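Local coordinates for protein aldehyde dehydrogenase (Burkholderia cenocepacia, PDB 4O6R) that probably oxidises aldehydes to carboxylic acids with NAD+ or NADP+, as a tetrameric member of the aldehyde dehydrogenase family, and binds adenosine monophosphate, at residues V38-I42 against T185-T189; V310-S314 against V354-G358; N451-F456 against E467-E471. All blocks are in the same frame, centred on the assembly; numbering follows the deposited sequence.

Contact 1: V38-I42 against T185-T189; sequences VITKI and TPLST
Pro186 and Leu187, where the chain runs into helix 187-199, meet Ile39, Thr40 and Ile42 of strand 38-42 in a wholly apolar contact. The denser part gathers round Ile42, which is buried. Its two branches close on one corner of the proline ring, from either side of the ring's mean plane: CD1 of Ile42 comes within 3.8 Å of CG of Pro186, and CG2 of Ile42 lies 3.9 Å from that same CG. The ethyl arm occupies the slot between backbone N and carbonyl carbon (chi1 51°), which brings CD1 up beyond the CG corner and turns the methyl CG2 to Leu187, where it rests 3.9 Å from CD2. Leu187 is itself a fork. CD2 is shared between Ile42 and the methyl of Thr40, whose CG2 approaches it tip to tip at 3.9 Å, while CD1 leans against CG2 of Ile39 at the same distance of 3.9 Å.

Strand 37-43 pairs with strand 27-32 in a two-stranded antiparallel hairpin, and the contact lays this hairpin against what is, as in the family, the Rossmann-type core of the nucleotide-binding domain. Val30 of the neighbouring strand also touches Pro186, and the side chain of the AMP-binding residue Glu183 is about 5 Å from that of Ile42. Asp97 of helix 87-98 accepts a hydrogen bond from the backbone N of Leu187.

Towards solvent the packing thins. Ile39 and Thr40 are partly exposed and each gives Leu187 a single methyl group. The hydroxyl of Thr40 is turned to its own strand, with OG1 donating to O of Lys41 at 3.0 Å from above the carbonyl plane. Lys41 points away from the helix and forms a salt bridge with Asp29.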
loop_
_atom_site.group_PDB
_atom_site.type_symbol
_atom_site.label_atom_id
_atom_site.label_comp_id
_atom_site.label_asym_id
_atom_site.label_seq_id
_atom_site.Cartn_x
_atom_site.Cartn_y
_atom_site.Cartn_z
ATOM N N VAL A 38 -15.761 -46.070 -16.509
ATOM C CA VAL A 38 -16.646 -44.934 -16.363
ATOM C C VAL A 38 -17.036 -44.777 -14.906
ATOM O O VAL A 38 -17.696 -45.637 -14.353
ATOM C CB VAL A 38 -17.920 -45.124 -17.197
ATOM C CG1 VAL A 38 -18.888 -43.967 -16.976
ATOM C CG2 VAL A 38 -17.534 -45.266 -18.662
ATOM N N ILE A 39 -16.648 -43.666 -14.303
ATOM C CA ILE A 39 -17.045 -43.352 -12.943
ATOM C C ILE A 39 -18.527 -43.005 -12.959
ATOM O O ILE A 39 -19.310 -43.570 -12.226
ATOM C CB ILE A 39 -16.218 -42.184 -12.371
ATOM C CG1 ILE A 39 -14.725 -42.555 -12.314
ATOM C CG2 ILE A 39 -16.702 -41.792 -10.976
ATOM C CD1 ILE A 39 -13.827 -41.360 -12.113
ATOM N N THR A 40 -18.907 -42.099 -13.836
ATOM C CA THR A 40 -20.273 -41.628 -13.911
ATOM C C THR A 40 -20.418 -40.819 -15.179
ATOM O O THR A 40 -19.425 -40.496 -15.839
ATOM C CB THR A 40 -20.618 -40.709 -12.710
ATOM O OG1 THR A 40 -21.984 -40.285 -12.792
ATOM C CG2 THR A 40 -19.691 -39.412 -12.685
ATOM N N LYS A 41 -21.657 -40.465 -15.497
ATOM C CA LYS A 41 -21.936 -39.453 -16.502
ATOM C C LYS A 41 -22.206 -38.143 -15.776
ATOM O O LYS A 41 -22.798 -38.156 -14.696
ATOM C CB LYS A 41 -23.174 -39.854 -17.344
ATOM C CG LYS A 41 -23.065 -41.232 -17.981
ATOM C CD LYS A 41 -24.281 -41.551 -18.852
ATOM C CE LYS A 41 -24.042 -42.788 -19.697
ATOM N NZ LYS A 41 -22.994 -42.557 -20.735
ATOM N N ILE A 42 -21.760 -37.021 -16.343
ATOM C CA ILE A 42 -22.134 -35.706 -15.826
ATOM C C ILE A 42 -23.021 -34.978 -16.832
ATOM O O ILE A 42 -22.972 -35.255 -18.022
ATOM C CB ILE A 42 -20.920 -34.790 -15.569
ATOM C CG1 ILE A 42 -20.011 -34.723 -16.793
ATOM C CG2 ILE A 42 -20.167 -35.240 -14.325
ATOM C CD1 ILE A 42 -19.236 -33.441 -16.890
ATOM N N THR A 185 -12.325 -33.878 -15.501
ATOM C CA THR A 185 -12.190 -34.052 -14.054
ATOM C C THR A 185 -13.117 -33.090 -13.310
ATOM O O THR A 185 -12.644 -32.177 -12.628
ATOM C CB THR A 185 -10.746 -33.740 -13.591
ATOM O OG1 THR A 185 -10.394 -32.391 -13.968
ATOM C CG2 THR A 185 -9.775 -34.703 -14.190
ATOM N N PRO A 186 -14.441 -33.240 -13.479
ATOM C CA PRO A 186 -15.346 -32.203 -12.953
ATOM C C PRO A 186 -15.839 -32.474 -11.534
ATOM O O PRO A 186 -16.536 -31.656 -10.954
ATOM C CB PRO A 186 -16.541 -32.299 -13.898
ATOM C CG PRO A 186 -16.601 -33.755 -14.230
ATOM C CD PRO A 186 -15.143 -34.140 -14.412
ATOM N N LEU A 187 -15.537 -33.639 -10.999
ATOM C CA LEU A 187 -16.328 -34.122 -9.862
ATOM C C LEU A 187 -16.081 -33.367 -8.539
ATOM O O LEU A 187 -17.034 -33.030 -7.817
ATOM C CB LEU A 187 -16.136 -35.616 -9.698
ATOM C CG LEU A 187 -16.627 -36.446 -10.891
ATOM C CD1 LEU A 187 -16.321 -37.904 -10.686
ATOM C CD2 LEU A 187 -18.123 -36.254 -11.113
ATOM N N SER A 188 -14.827 -33.051 -8.239
ATOM C CA SER A 188 -14.518 -32.362 -6.985
ATOM C C SER A 188 -15.085 -30.931 -6.977
ATOM O O SER A 188 -15.515 -30.440 -5.934
ATOM C CB SER A 188 -13.006 -32.429 -6.713
ATOM O OG SER A 188 -12.299 -31.650 -7.662
ATOM N N THR A 189 -15.168 -30.292 -8.145
ATOM C CA THR A 189 -15.728 -28.967 -8.271
ATOM C C THR A 189 -17.217 -28.931 -7.930
ATOM O O THR A 189 -17.710 -28.007 -7.287
ATOM C CB THR A 189 -15.509 -28.439 -9.703
ATOM O OG1 THR A 189 -14.111 -28.408 -9.965
ATOM C CG2 THR A 189 -16.066 -27.033 -9.847
#

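Contact 2: V310-S314 against V354-G358; sequences VALAS and VLTGG
Val310 on helix 302-315 presses both of its methyl groups against strand 353-356, and these apolar touches make up much of the contact. With CG1 opposite its backbone nitrogen (chi1 171°), the valine spreads its branches over two consecutive strand residues. CG2 of Val310 lies 3.9 Å from CB of Leu355, the two side chains crossing at about a right angle. CG1 of Val310 is 3.9 Å from CB of Thr356, and here the side chains slide past each other in opposite directions. One turn along the helix, Ala313 adds a looser touch, its CB 4.3 Å from CG2 of Thr356. Ile376 of the adjacent strand 375-378 continues this apolar surface, touching Val310, Ala313 and Thr356.

The polar part is a single hydroxyl pair: OG of Ser314 and OG1 of Thr356 are 2.8 Å apart, a hydrogen bond in which either may be the donor. Thr356 holds OG1 anti to N (chi1 -172°), which brings the hydroxyl to Ser314. OG of Ser314 also lies 3.2 Å from O of Val310, a possible second acceptor. That carbonyl receives the regular helical bond from N of Ser314 as well. Ser314 is on the exposed side, whereas Ala313 is buried.

Segments 310-314 and 354-356 run at 62° to one another, with their axes 8.7 Å apart at the closest. Since 353-356 is an outermost strand of the seven-stranded mixed sheet, counted within this chain, the arrangement is that of a surface helix packed over an edge strand, probably in the alpha/beta catalytic domain of the aldehyde dehydrogenase fold.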
loop_
_atom_site.group_PDB
_atom_site.type_symbol
_atom_site.label_atom_id
_atom_site.label_comp_id
_atom_site.label_asym_id
_atom_site.label_seq_id
_atom_site.Cartn_x
_atom_site.Cartn_y
_atom_site.Cartn_z
ATOM N N VAL A 310 18.618 -40.356 -11.611
ATOM C CA VAL A 310 18.075 -41.468 -12.397
ATOM C C VAL A 310 17.713 -42.636 -11.466
ATOM O O VAL A 310 16.638 -43.208 -11.568
ATOM C CB VAL A 310 19.050 -41.911 -13.511
ATOM C CG1 VAL A 310 18.580 -43.185 -14.162
ATOM C CG2 VAL A 310 19.160 -40.841 -14.583
ATOM N N ALA A 311 18.575 -42.938 -10.505
ATOM C CA ALA A 311 18.276 -44.010 -9.549
ATOM C C ALA A 311 17.016 -43.724 -8.774
ATOM O O ALA A 311 16.157 -44.581 -8.688
ATOM C CB ALA A 311 19.443 -44.274 -8.609
ATOM N N LEU A 312 16.880 -42.501 -8.255
ATOM C CA LEU A 312 15.671 -42.126 -7.506
ATOM C C LEU A 312 14.407 -42.248 -8.373
ATOM O O LEU A 312 13.400 -42.808 -7.952
ATOM C CB LEU A 312 15.801 -40.694 -6.983
ATOM C CG LEU A 312 14.602 -40.106 -6.252
ATOM C CD1 LEU A 312 14.210 -41.006 -5.100
ATOM C CD2 LEU A 312 14.965 -38.714 -5.790
ATOM N N ALA A 313 14.485 -41.716 -9.576
ATOM C CA ALA A 313 13.356 -41.715 -10.512
ATOM C C ALA A 313 12.905 -43.136 -10.848
ATOM O O ALA A 313 11.692 -43.418 -10.864
ATOM C CB ALA A 313 13.714 -40.968 -11.779
ATOM N N SER A 314 13.873 -44.024 -11.090
ATOM C CA SER A 314 13.578 -45.414 -11.445
ATOM C C SER A 314 12.896 -46.110 -10.307
ATOM O O SER A 314 12.215 -47.073 -10.533
ATOM C CB SER A 314 14.851 -46.210 -11.749
ATOM O OG SER A 314 15.365 -45.794 -12.991
ATOM N N VAL A 354 17.485 -41.407 -23.676
ATOM C CA VAL A 354 16.539 -41.775 -22.623
ATOM C C VAL A 354 17.296 -42.530 -21.518
ATOM O O VAL A 354 17.722 -43.665 -21.715
ATOM C CB VAL A 354 15.378 -42.632 -23.137
ATOM C CG1 VAL A 354 14.374 -42.892 -22.017
ATOM C CG2 VAL A 354 14.658 -41.942 -24.274
ATOM N N LEU A 355 17.470 -41.889 -20.373
ATOM C CA LEU A 355 18.277 -42.452 -19.284
ATOM C C LEU A 355 17.466 -43.389 -18.395
ATOM O O LEU A 355 18.020 -44.310 -17.817
ATOM C CB LEU A 355 18.916 -41.337 -18.471
ATOM C CG LEU A 355 19.814 -40.380 -19.258
ATOM C CD1 LEU A 355 20.420 -39.313 -18.360
ATOM C CD2 LEU A 355 20.922 -41.185 -19.944
ATOM N N THR A 356 16.154 -43.149 -18.289
ATOM C CA THR A 356 15.226 -44.100 -17.657
ATOM C C THR A 356 13.820 -43.804 -18.156
ATOM O O THR A 356 13.539 -42.702 -18.671
ATOM C CB THR A 356 15.254 -44.039 -16.111
ATOM O OG1 THR A 356 14.454 -45.116 -15.558
ATOM C CG2 THR A 356 14.690 -42.711 -15.587
ATOM N N GLY A 357 12.955 -44.807 -18.061
ATOM C CA GLY A 357 11.559 -44.646 -18.393
ATOM C C GLY A 357 11.290 -44.556 -19.868
ATOM O O GLY A 357 11.965 -45.194 -20.659
ATOM N N GLY A 358 10.256 -43.805 -20.221
ATOM C CA GLY A 358 9.875 -43.655 -21.636
ATOM C C GLY A 358 8.770 -44.580 -22.104
ATOM O O GLY A 358 8.353 -44.527 -23.265
#

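Contact 3: N451-F456 against E467-E471; sequences NPGSPF and EMGFE
An Asx turn within a type I beta turn, Asn451 to Ser454, packs against the chain leading into helix 469-475. Asn451 OD1 accepts from N of Gly453 at 2.8 Å, the donor tilted out of the carbonyl plane. Across the contact, N of Gly469 donates to O of Pro452 at 2.8 Å, in a bond bent to 142°. Met468 lies over the turn, its chain bent at chi2 (-52°). This brings SD to 3.6 Å from CA of Pro452, with CB set between O of Pro452 and O of Ser454.

Further on, Phe456 and Glu467 form a single antiparallel, hydrogen-bonded beta bridge, with N of Phe456 donating to O of Glu467 at 2.9 Å and N of Glu467 returning the bond to O of Phe456. Their side chains run side by side: CG of Glu467 lies 3.9 Å from CD1 of Phe456, and the carboxylate is turned 62° from the ring. Lys166 forms a salt bridge with that carboxylate, and Trp165 meets the Phe456 ring edge-to-face.

The Glu471 side chain crosses Pro455 obliquely and sets its carboxylate against a face of the ring, OE2 3.5 Å from CG of Pro455. A water accepts from N of Phe470 and lies 2.6 Å from OE1 of Glu471, also within hydrogen-bonding distance of O of Gly453. On the subunit interface, OG of Ser454 bonds Asn140 of a second subunit.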
loop_
_atom_site.group_PDB
_atom_site.type_symbol
_atom_site.label_atom_id
_atom_site.label_comp_id
_atom_site.label_asym_id
_atom_site.label_seq_id
_atom_site.Cartn_x
_atom_site.Cartn_y
_atom_site.Cartn_z
ATOM N N ASN A 451 1.918 -20.081 -2.373
ATOM C CA ASN A 451 1.283 -19.575 -1.174
ATOM C C ASN A 451 0.174 -18.655 -1.644
ATOM O O ASN A 451 0.348 -17.923 -2.649
ATOM C CB ASN A 451 2.308 -18.845 -0.294
ATOM C CG ASN A 451 1.696 -18.147 0.886
ATOM O OD1 ASN A 451 1.112 -17.085 0.757
ATOM N ND2 ASN A 451 1.858 -18.715 2.059
ATOM N N PRO A 452 -0.969 -18.647 -0.935
ATOM C CA PRO A 452 -2.081 -17.850 -1.473
ATOM C C PRO A 452 -1.937 -16.340 -1.392
ATOM O O PRO A 452 -2.770 -15.632 -1.925
ATOM C CB PRO A 452 -3.288 -18.314 -0.654
ATOM C CG PRO A 452 -2.755 -18.929 0.544
ATOM C CD PRO A 452 -1.399 -19.509 0.173
ATOM N N GLY A 453 -0.889 -15.838 -0.739
ATOM C CA GLY A 453 -0.540 -14.449 -0.835
ATOM C C GLY A 453 0.580 -14.117 -1.806
ATOM O O GLY A 453 0.898 -12.938 -1.974
ATOM N N SER A 454 1.184 -15.137 -2.438
ATOM C CA SER A 454 2.337 -14.914 -3.283
ATOM C C SER A 454 1.958 -14.948 -4.759
ATOM O O SER A 454 1.524 -15.980 -5.250
ATOM C CB SER A 454 3.415 -15.953 -2.989
ATOM O OG SER A 454 4.556 -15.698 -3.783
ATOM N N PRO A 455 2.082 -13.807 -5.469
ATOM C CA PRO A 455 1.486 -13.746 -6.831
ATOM C C PRO A 455 2.090 -14.789 -7.767
ATOM O O PRO A 455 3.315 -14.980 -7.823
ATOM C CB PRO A 455 1.846 -12.333 -7.327
ATOM C CG PRO A 455 3.018 -11.941 -6.462
ATOM C CD PRO A 455 2.748 -12.539 -5.114
ATOM N N PHE A 456 1.213 -15.398 -8.539
ATOM C CA PHE A 456 1.523 -16.509 -9.392
ATOM C C PHE A 456 1.045 -16.215 -10.825
ATOM O O PHE A 456 -0.129 -15.970 -11.061
ATOM C CB PHE A 456 0.753 -17.715 -8.826
ATOM C CG PHE A 456 1.009 -19.007 -9.535
ATOM C CD1 PHE A 456 0.373 -19.299 -10.710
ATOM C CD2 PHE A 456 1.836 -19.957 -8.972
ATOM C CE1 PHE A 456 0.604 -20.501 -11.375
ATOM C CE2 PHE A 456 2.071 -21.170 -9.606
ATOM C CZ PHE A 456 1.443 -21.447 -10.805
ATOM N N GLU A 467 -2.604 -14.940 -10.140
ATOM C CA GLU A 467 -3.332 -15.582 -9.064
ATOM C C GLU A 467 -2.665 -15.149 -7.768
ATOM O O GLU A 467 -1.511 -14.774 -7.784
ATOM C CB GLU A 467 -3.276 -17.126 -9.125
ATOM C CG GLU A 467 -3.189 -17.807 -10.493
ATOM C CD GLU A 467 -4.502 -18.145 -11.123
ATOM O OE1 GLU A 467 -5.540 -18.012 -10.470
ATOM O OE2 GLU A 467 -4.478 -18.557 -12.299
ATOM N N MET A 468 -3.421 -15.236 -6.668
ATOM C CA MET A 468 -2.950 -15.046 -5.307
ATOM C C MET A 468 -2.780 -13.574 -4.888
ATOM O O MET A 468 -2.575 -12.659 -5.693
ATOM C CB MET A 468 -1.632 -15.791 -5.063
ATOM C CG MET A 468 -1.591 -17.233 -5.550
ATOM S SD MET A 468 -2.964 -18.215 -4.949
ATOM C CE MET A 468 -2.271 -19.828 -5.214
ATOM N N GLY A 469 -2.891 -13.361 -3.595
ATOM C CA GLY A 469 -2.469 -12.118 -2.992
ATOM C C GLY A 469 -3.320 -10.912 -3.288
ATOM O O GLY A 469 -4.409 -11.003 -3.848
ATOM N N PHE A 470 -2.784 -9.764 -2.907
ATOM C CA PHE A 470 -3.364 -8.485 -3.299
ATOM C C PHE A 470 -3.410 -8.316 -4.813
ATOM O O PHE A 470 -4.261 -7.628 -5.342
ATOM C CB PHE A 470 -2.605 -7.335 -2.665
ATOM C CG PHE A 470 -2.811 -7.226 -1.182
ATOM C CD1 PHE A 470 -3.953 -6.635 -0.672
ATOM C CD2 PHE A 470 -1.892 -7.776 -0.294
ATOM C CE1 PHE A 470 -4.154 -6.538 0.690
ATOM C CE2 PHE A 470 -2.083 -7.664 1.064
ATOM C CZ PHE A 470 -3.214 -7.050 1.554
ATOM N N GLU A 471 -2.476 -8.929 -5.501
ATOM C CA GLU A 471 -2.440 -8.866 -6.945
ATOM C C GLU A 471 -3.720 -9.437 -7.576
ATOM O O GLU A 471 -4.288 -8.812 -8.489
ATOM C CB GLU A 471 -1.207 -9.565 -7.471
ATOM C CG GLU A 471 0.090 -8.854 -7.102
ATOM C CD GLU A 471 0.660 -9.238 -5.723
ATOM O OE1 GLU A 471 0.011 -9.965 -4.923
ATOM O OE2 GLU A 471 1.804 -8.830 -5.443
HETATM O O HOH W 1 0.141 -10.266 -2.322
#

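How the contacts relate
Contacts 1 and 3 are mostly buried and lie on opposite sides of the chain's centre, whereas contact 2 is a surface contact whose centre is about 27 Å from the centre of the chain. No two of them share a helix or strand, and their nearest atoms stay at least about 13 Å apart. Contacts 1 and 2 both set a strand against a helix or the turn into one and bury almost equal areas, but the first has no hydrogen bond across it and the second joins two hydroxyls. Contact 3 buries roughly twice as much, relies on backbone hydrogen bonds between a loop and the chain entering a helix, and joins the segments closest in sequence. Contact 3 reaches two other subunits; contact 2 also touches the second, through Leu312.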